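Probable transcriptional regulator (Pseudomonas aeruginosa PAO1, PDB 2GEN) probably binds DNA at regulatory sites as a helix-turn-helix transcription factor of the TetR family. Local coordinates at residues Val84-Val96 against Leu177-Trp189. Sequence-based numbering, arbitrary orientation.
Sequences VRLLVTSYIDWVV and LADCRELLAQVAW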
ATOM      1  N   VAL A  84       5.318 -18.112   9.675  1.00 13.93           N
ATOM      2  CA  VAL A  84       5.005 -17.342   8.508  1.00 13.29           C
ATOM      3  C   VAL A  84       3.499 -17.051   8.458  1.00 13.85           C
ATOM      4  O   VAL A  84       3.083 -15.914   8.301  1.00 15.47           O
ATOM      5  CB  VAL A  84       5.450 -18.094   7.252  1.00 14.77           C
ATOM      6  CG1 VAL A  84       4.930 -17.409   6.014  1.00 16.95           C
ATOM      7  CG2 VAL A  84       6.994 -18.053   7.180  1.00 15.71           C
ATOM      8  N   ARG A  85       2.713 -18.090   8.683  1.00 14.49           N
ATOM      9  CA  ARG A  85       1.224 -17.905   8.645  1.00 15.37           C
ATOM     10  C   ARG A  85       0.790 -16.839   9.634  1.00 15.81           C
ATOM     11  O   ARG A  85      -0.111 -16.073   9.337  1.00 15.48           O
ATOM     12  CB  ARG A  85       0.498 -19.191   8.958  1.00 16.27           C
ATOM     13  CG  ARG A  85       0.539 -20.280   7.838  1.00 16.26           C
ATOM     14  CD  ARG A  85      -0.023 -21.592   8.375  1.00 18.64           C
ATOM     15  NE  ARG A  85      -1.425 -21.422   8.765  1.00 21.12           N
ATOM     16  CZ  ARG A  85      -2.468 -21.489   7.923  1.00 22.28           C
ATOM     17  NH1 ARG A  85      -2.320 -21.808   6.633  1.00 20.33           N
ATOM     18  NH2 ARG A  85      -3.700 -21.279   8.405  1.00 22.23           N
ATOM     19  N   LEU A  86       1.392 -16.816  10.829  1.00 14.60           N
ATOM     20  CA  LEU A  86       1.081 -15.869  11.896  1.00 14.63           C
ATOM     21  C   LEU A  86       1.214 -14.435  11.445  1.00 14.82           C
ATOM     22  O   LEU A  86       0.406 -13.599  11.825  1.00 14.65           O
ATOM     23  CB  LEU A  86       1.978 -16.177  13.126  1.00 14.69           C
ATOM     24  CG  LEU A  86       1.726 -15.220  14.292  1.00 17.83           C
ATOM     25  CD1 LEU A  86       0.406 -15.582  14.980  1.00 19.14           C
ATOM     26  CD2 LEU A  86       2.926 -15.357  15.227  1.00 18.30           C
ATOM     27  N   LEU A  87       2.270 -14.103  10.665  1.00 12.77           N
ATOM     28  CA  LEU A  87       2.414 -12.734  10.170  1.00 15.19           C
ATOM     29  C   LEU A  87       1.181 -12.328   9.360  1.00 14.65           C
ATOM     30  O   LEU A  87       0.751 -11.193   9.446  1.00 17.44           O
ATOM     31  CB  LEU A  87       3.650 -12.635   9.285  1.00 14.36           C
ATOM     32  CG  LEU A  87       4.985 -12.859  10.054  1.00 19.36           C
ATOM     33  CD1 LEU A  87       6.160 -13.100   9.087  1.00 19.21           C
ATOM     34  CD2 LEU A  87       5.303 -11.657  10.931  1.00 24.22           C
ATOM     35  N   VAL A  88       0.636 -13.279   8.614  1.00 14.96           N
ATOM     36  CA  VAL A  88      -0.508 -12.989   7.739  1.00 15.68           C
ATOM     37  C   VAL A  88      -1.831 -13.016   8.488  1.00 15.11           C
ATOM     38  O   VAL A  88      -2.573 -12.029   8.430  1.00 14.11           O
ATOM     39  CB  VAL A  88      -0.566 -13.961   6.581  1.00 15.65           C
ATOM     40  CG1 VAL A  88      -1.871 -13.726   5.663  1.00 17.31           C
ATOM     41  CG2 VAL A  88       0.701 -13.764   5.690  1.00 17.36           C
ATOM     42  N   THR A  89      -2.107 -14.120   9.190  1.00 14.27           N
ATOM     43  CA  THR A  89      -3.449 -14.164   9.910  1.00 14.97           C
ATOM     44  C   THR A  89      -3.573 -13.041  10.941  1.00 15.85           C
ATOM     45  O   THR A  89      -4.668 -12.550  11.155  1.00 17.66           O
ATOM     46  CB  THR A  89      -3.693 -15.514  10.576  1.00 16.26           C
ATOM     47  OG1 THR A  89      -2.700 -15.726  11.589  1.00 15.56           O
ATOM     48  CG2 THR A  89      -3.591 -16.624   9.552  1.00 16.21           C
ATOM     49  N   SER A  90      -2.486 -12.645  11.621  1.00 14.13           N
ATOM     50  CA  SER A  90      -2.561 -11.581  12.609  1.00 15.88           C
ATOM     51  C   SER A  90      -3.002 -10.265  11.975  1.00 16.62           C
ATOM     52  O   SER A  90      -3.820  -9.531  12.537  1.00 15.99           O
ATOM     53  CB  SER A  90      -1.240 -11.423  13.382  1.00 15.12           C
ATOM     54  OG  SER A  90      -0.976 -12.596  14.101  1.00 16.93           O
ATOM     55  N   TYR A  91      -2.471  -9.982  10.778  1.00 15.99           N
ATOM     56  CA  TYR A  91      -2.807  -8.744  10.123  1.00 17.33           C
ATOM     57  C   TYR A  91      -4.261  -8.761   9.633  1.00 16.86           C
ATOM     58  O   TYR A  91      -5.019  -7.836   9.936  1.00 18.14           O
ATOM     59  CB  TYR A  91      -1.834  -8.469   8.965  1.00 17.22           C
ATOM     60  CG  TYR A  91      -2.202  -7.197   8.307  1.00 18.38           C
ATOM     61  CD1 TYR A  91      -2.026  -5.972   8.986  1.00 21.61           C
ATOM     62  CD2 TYR A  91      -2.789  -7.188   7.034  1.00 19.32           C
ATOM     63  CE1 TYR A  91      -2.404  -4.754   8.377  1.00 24.59           C
ATOM     64  CE2 TYR A  91      -3.165  -5.989   6.426  1.00 21.28           C
ATOM     65  CZ  TYR A  91      -2.965  -4.796   7.089  1.00 22.85           C
ATOM     66  OH  TYR A  91      -3.362  -3.611   6.506  1.00 27.14           O
ATOM     67  N   ILE A  92      -4.654  -9.836   8.968  1.00 16.50           N
ATOM     68  CA  ILE A  92      -5.992  -9.940   8.373  1.00 15.71           C
ATOM     69  C   ILE A  92      -7.020  -9.884   9.522  1.00 16.24           C
ATOM     70  O   ILE A  92      -7.945  -9.091   9.482  1.00 17.17           O
ATOM     71  CB  ILE A  92      -6.120 -11.220   7.527  1.00 16.96           C
ATOM     72  CG1 ILE A  92      -5.263 -11.079   6.250  1.00 16.59           C
ATOM     73  CG2 ILE A  92      -7.641 -11.498   7.212  1.00 17.01           C
ATOM     74  CD1 ILE A  92      -5.689  -9.969   5.345  1.00 27.78           C
ATOM     75  N   ASP A  93      -6.781 -10.675  10.557  1.00 16.02           N
ATOM     76  CA  ASP A  93      -7.746 -10.731  11.697  1.00 16.65           C
ATOM     77  C   ASP A  93      -7.870  -9.379  12.363  1.00 17.91           C
ATOM     78  O   ASP A  93      -8.967  -8.980  12.710  1.00 19.22           O
ATOM     79  CB  ASP A  93      -7.313 -11.775  12.693  1.00 17.18           C
ATOM     80  CG  ASP A  93      -7.447 -13.181  12.136  1.00 16.47           C
ATOM     81  OD1 ASP A  93      -8.062 -13.347  11.036  1.00 20.47           O
ATOM     82  OD2 ASP A  93      -6.972 -14.147  12.789  1.00 18.64           O
ATOM     83  N   TRP A  94      -6.734  -8.689  12.581  1.00 17.21           N
ATOM     84  CA  TRP A  94      -6.742  -7.388  13.214  1.00 17.73           C
ATOM     85  C   TRP A  94      -7.534  -6.359  12.353  1.00 18.76           C
ATOM     86  O   TRP A  94      -8.355  -5.576  12.882  1.00 19.64           O
ATOM     87  CB  TRP A  94      -5.306  -6.907  13.518  1.00 18.41           C
ATOM     88  CG  TRP A  94      -5.331  -5.620  14.327  1.00 19.41           C
ATOM     89  CD1 TRP A  94      -5.383  -5.491  15.722  1.00 22.74           C
ATOM     90  CD2 TRP A  94      -5.352  -4.306  13.803  1.00 21.33           C
ATOM     91  NE1 TRP A  94      -5.416  -4.147  16.058  1.00 23.97           N
ATOM     92  CE2 TRP A  94      -5.391  -3.404  14.908  1.00 21.66           C
ATOM     93  CE3 TRP A  94      -5.322  -3.784  12.502  1.00 23.53           C
ATOM     94  CZ2 TRP A  94      -5.416  -2.002  14.728  1.00 21.59           C
ATOM     95  CZ3 TRP A  94      -5.327  -2.382  12.335  1.00 24.67           C
ATOM     96  CH2 TRP A  94      -5.381  -1.532  13.448  1.00 21.17           C
ATOM     97  N   VAL A  95      -7.329  -6.406  11.030  1.00 17.46           N
ATOM     98  CA  VAL A  95      -8.045  -5.493  10.131  1.00 18.78           C
ATOM     99  C   VAL A  95      -9.555  -5.804  10.178  1.00 19.92           C
ATOM    100  O   VAL A  95     -10.362  -4.876  10.272  1.00 21.20           O
ATOM    101  CB  VAL A  95      -7.520  -5.618   8.713  1.00 18.60           C
ATOM    102  CG1 VAL A  95      -8.490  -4.951   7.695  1.00 20.24           C
ATOM    103  CG2 VAL A  95      -6.075  -5.061   8.653  1.00 18.86           C
ATOM    104  N   VAL A  96      -9.911  -7.080  10.107  1.00 20.16           N
ATOM    105  CA  VAL A  96     -11.354  -7.470  10.069  1.00 20.90           C
ATOM    106  C   VAL A  96     -12.066  -6.985  11.368  1.00 21.15           C
ATOM    107  O   VAL A  96     -13.220  -6.544  11.318  1.00 21.39           O
ATOM    108  CB  VAL A  96     -11.543  -8.979   9.844  1.00 21.12           C
ATOM    109  CG1 VAL A  96     -13.028  -9.381  10.119  1.00 22.99           C
ATOM    110  CG2 VAL A  96     -11.147  -9.343   8.413  1.00 21.31           C
ATOM    111  N   LEU A 177     -12.804  -9.836   2.974  1.00 32.20           N
ATOM    112  CA  LEU A 177     -11.416 -10.032   3.475  1.00 31.27           C
ATOM    113  C   LEU A 177     -11.235 -11.287   4.335  1.00 30.55           C
ATOM    114  O   LEU A 177     -10.275 -12.029   4.085  1.00 29.61           O
ATOM    115  CB  LEU A 177     -10.869  -8.788   4.202  1.00 32.09           C
ATOM    116  CG  LEU A 177      -9.368  -8.823   4.556  1.00 31.56           C
ATOM    117  CD1 LEU A 177      -8.477  -8.962   3.316  1.00 33.33           C
ATOM    118  CD2 LEU A 177      -8.952  -7.599   5.371  1.00 29.58           C
ATOM    119  N   ALA A 178     -12.139 -11.554   5.299  1.00 29.95           N
ATOM    120  CA  ALA A 178     -12.072 -12.771   6.115  1.00 29.50           C
ATOM    121  C   ALA A 178     -12.126 -14.035   5.272  1.00 28.80           C
ATOM    122  O   ALA A 178     -11.517 -15.025   5.637  1.00 29.78           O
ATOM    123  CB  ALA A 178     -13.186 -12.806   7.200  1.00 30.20           C
ATOM    124  N   ASP A 179     -12.827 -14.001   4.125  1.00 28.09           N
ATOM    125  CA  ASP A 179     -12.928 -15.190   3.273  1.00 28.38           C
ATOM    126  C   ASP A 179     -11.629 -15.468   2.514  1.00 27.35           C
ATOM    127  O   ASP A 179     -11.523 -16.481   1.858  1.00 28.42           O
ATOM    128  CB  ASP A 179     -14.074 -15.069   2.234  1.00 28.35           C
ATOM    129  CG  ASP A 179     -15.468 -15.349   2.814  1.00 32.54           C
ATOM    130  OD1 ASP A 179     -15.569 -15.934   3.917  1.00 34.07           O
ATOM    131  OD2 ASP A 179     -16.470 -14.975   2.121  1.00 34.14           O
ATOM    132  N   CYS A 180     -10.650 -14.562   2.570  1.00 26.20           N
ATOM    133  CA  CYS A 180      -9.374 -14.820   1.889  1.00 24.68           C
ATOM    134  C   CYS A 180      -8.257 -15.094   2.907  1.00 23.48           C
ATOM    135  O   CYS A 180      -7.109 -15.242   2.523  1.00 22.71           O
ATOM    136  CB  CYS A 180      -8.961 -13.621   1.064  1.00 25.36           C
ATOM    137  SG  CYS A 180     -10.188 -13.230  -0.228  1.00 30.11           S
ATOM    138  N   ARG A 181      -8.608 -15.189   4.176  1.00 22.81           N
ATOM    139  CA  ARG A 181      -7.585 -15.391   5.223  1.00 22.22           C
ATOM    140  C   ARG A 181      -6.744 -16.651   4.996  1.00 23.07           C
ATOM    141  O   ARG A 181      -5.490 -16.568   4.980  1.00 22.25           O
ATOM    142  CB  ARG A 181      -8.242 -15.415   6.622  1.00 21.60           C
ATOM    143  CG  ARG A 181      -7.280 -15.799   7.753  1.00 19.52           C
ATOM    144  CD  ARG A 181      -8.168 -16.114   8.918  1.00 21.56           C
ATOM    145  NE  ARG A 181      -7.543 -16.032  10.221  1.00 17.86           N
ATOM    146  CZ  ARG A 181      -7.069 -17.075  10.889  1.00 17.66           C
ATOM    147  NH1 ARG A 181      -7.034 -18.327  10.357  1.00 20.67           N
ATOM    148  NH2 ARG A 181      -6.608 -16.883  12.101  1.00 16.55           N
ATOM    149  N   GLU A 182      -7.384 -17.812   4.824  1.00 22.96           N
ATOM    150  CA  GLU A 182      -6.642 -19.088   4.650  1.00 22.64           C
ATOM    151  C   GLU A 182      -5.820 -19.063   3.360  1.00 22.04           C
ATOM    152  O   GLU A 182      -4.632 -19.430   3.363  1.00 21.91           O
ATOM    153  CB  GLU A 182      -7.552 -20.346   4.714  1.00 23.22           C
ATOM    154  CG  GLU A 182      -6.769 -21.686   4.535  1.00 23.12           C
ATOM    155  CD  GLU A 182      -5.760 -21.917   5.663  1.00 24.90           C
ATOM    156  OE1 GLU A 182      -5.942 -21.311   6.758  1.00 22.81           O
ATOM    157  OE2 GLU A 182      -4.802 -22.696   5.452  1.00 24.66           O
ATOM    158  N   LEU A 183      -6.423 -18.596   2.267  1.00 20.00           N
ATOM    159  CA  LEU A 183      -5.695 -18.518   1.021  1.00 20.74           C
ATOM    160  C   LEU A 183      -4.405 -17.687   1.163  1.00 20.20           C
ATOM    161  O   LEU A 183      -3.332 -18.182   0.757  1.00 19.27           O
ATOM    162  CB  LEU A 183      -6.590 -17.897  -0.033  1.00 20.89           C
ATOM    163  CG  LEU A 183      -5.964 -17.792  -1.401  1.00 25.18           C
ATOM    164  CD1 LEU A 183      -5.677 -19.182  -1.969  1.00 29.52           C
ATOM    165  CD2 LEU A 183      -6.924 -16.976  -2.248  1.00 29.49           C
ATOM    166  N   LEU A 184      -4.510 -16.491   1.749  1.00 18.28           N
ATOM    167  CA  LEU A 184      -3.338 -15.580   1.815  1.00 18.77           C
ATOM    168  C   LEU A 184      -2.261 -16.183   2.750  1.00 18.81           C
ATOM    169  O   LEU A 184      -1.068 -16.123   2.456  1.00 17.97           O
ATOM    170  CB  LEU A 184      -3.752 -14.179   2.240  1.00 18.82           C
ATOM    171  CG  LEU A 184      -4.539 -13.396   1.150  1.00 20.61           C
ATOM    172  CD1 LEU A 184      -4.738 -11.945   1.444  1.00 27.91           C
ATOM    173  CD2 LEU A 184      -3.887 -13.550  -0.239  1.00 22.72           C
ATOM    174  N   ALA A 185      -2.692 -16.823   3.843  1.00 18.32           N
ATOM    175  CA  ALA A 185      -1.723 -17.491   4.751  1.00 17.66           C
ATOM    176  C   ALA A 185      -0.998 -18.617   4.008  1.00 18.91           C
ATOM    177  O   ALA A 185       0.219 -18.759   4.111  1.00 18.28           O
ATOM    178  CB  ALA A 185      -2.436 -18.057   5.979  1.00 19.06           C
ATOM    179  N   GLN A 186      -1.777 -19.442   3.294  1.00 17.28           N
ATOM    180  CA  GLN A 186      -1.229 -20.573   2.564  1.00 18.57           C
ATOM    181  C   GLN A 186      -0.270 -20.104   1.469  1.00 17.95           C
ATOM    182  O   GLN A 186       0.823 -20.647   1.309  1.00 17.45           O
ATOM    183  CB  GLN A 186      -2.354 -21.371   1.915  1.00 18.35           C
ATOM    184  CG  GLN A 186      -1.771 -22.597   1.257  1.00 22.42           C
ATOM    185  CD  GLN A 186      -1.185 -23.578   2.240  1.00 28.31           C
ATOM    186  OE1 GLN A 186      -1.809 -23.888   3.270  1.00 29.16           O
ATOM    187  NE2 GLN A 186       0.046 -24.054   1.956  1.00 30.91           N
ATOM    188  N   VAL A 187      -0.667 -19.084   0.711  1.00 18.15           N
ATOM    189  CA  VAL A 187       0.166 -18.566  -0.339  1.00 18.83           C
ATOM    190  C   VAL A 187       1.451 -17.975   0.225  1.00 17.32           C
ATOM    191  O   VAL A 187       2.500 -18.166  -0.365  1.00 19.03           O
ATOM    192  CB  VAL A 187      -0.521 -17.514  -1.127  1.00 18.84           C
ATOM    193  CG1 VAL A 187       0.500 -16.786  -2.025  1.00 20.36           C
ATOM    194  CG2 VAL A 187      -1.720 -18.162  -1.960  1.00 19.52           C
ATOM    195  N   ALA A 188       1.372 -17.290   1.362  1.00 17.67           N
ATOM    196  CA  ALA A 188       2.603 -16.683   1.958  1.00 17.16           C
ATOM    197  C   ALA A 188       3.606 -17.829   2.218  1.00 17.28           C
ATOM    198  O   ALA A 188       4.803 -17.721   1.865  1.00 18.47           O
ATOM    199  CB  ALA A 188       2.248 -15.961   3.271  1.00 18.17           C
ATOM    200  N   TRP A 189       3.157 -18.875   2.881  1.00 16.98           N
ATOM    201  CA  TRP A 189       4.044 -20.030   3.214  1.00 17.85           C
ATOM    202  C   TRP A 189       4.564 -20.637   1.922  1.00 18.73           C
ATOM    203  O   TRP A 189       5.775 -20.820   1.725  1.00 18.62           O
ATOM    204  CB  TRP A 189       3.295 -21.078   4.032  1.00 18.25           C
ATOM    205  CG  TRP A 189       4.045 -22.333   4.225  1.00 18.35           C
ATOM    206  CD1 TRP A 189       3.595 -23.588   3.929  1.00 20.68           C
ATOM    207  CD2 TRP A 189       5.385 -22.491   4.727  1.00 18.76           C
ATOM    208  NE1 TRP A 189       4.556 -24.543   4.229  1.00 24.48           N
ATOM    209  CE2 TRP A 189       5.663 -23.895   4.726  1.00 21.26           C
ATOM    210  CE3 TRP A 189       6.361 -21.607   5.213  1.00 21.06           C
ATOM    211  CZ2 TRP A 189       6.881 -24.425   5.165  1.00 21.02           C
ATOM    212  CZ3 TRP A 189       7.582 -22.168   5.653  1.00 17.37           C
ATOM    213  CH2 TRP A 189       7.826 -23.546   5.614  1.00 18.98           C
TER
HETATM  214  O   HOH W   1      -0.174 -23.138   5.298  1.00 26.94           O
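The guanidinium of R181 lies with T89 CB over one face, 3.5 Å above its plane, and the carboxylate of D93 at its edge. D93 is gripped side-on: R181 NE donates a hydrogen bond to D93 OD1 at 2.9 Å and R181 NH2 one to D93 OD2 at 2.8 Å, both on syn lone pairs, with the two planes only 8° apart. R85 reaches back the opposite way, A185 CB lying 3.8 Å over one face of its guanidinium and E182 at the edge. This grip is end-on and more twisted, the planes 30° apart: R85 NH2 to E182 OE1 is nearly straight at 2.8 Å, whereas R85 NH1 meets E182 OE2 tilted out of the carboxylate plane. A bend at chi3 turns the R85 guanidinium onto E182, and a water links R85 NH1 to Q186 OE1, while Q186 NE2 bonds D190.

The bridges flank apolar packing between antiparallel helices, at 151°. Small A185 lets the backbones come close, A188 leaves room for V88 CG2, 3.6 Å from A188 CB, and I92 CD1 packs on L177 CD1 at 3.6 Å. Helix 80-97 thus meets the last helix, 181-192, in the all-helical part C-terminal to the predicted helix-turn-helix; L184 also touches V156 of the second subunit. Each helix supplies one arginine and one acid, so four formal charges are paired across the contact, and each carboxylate probably offsets the closeness of R85 NH2 and R181 NH1, 4.9 Å apart.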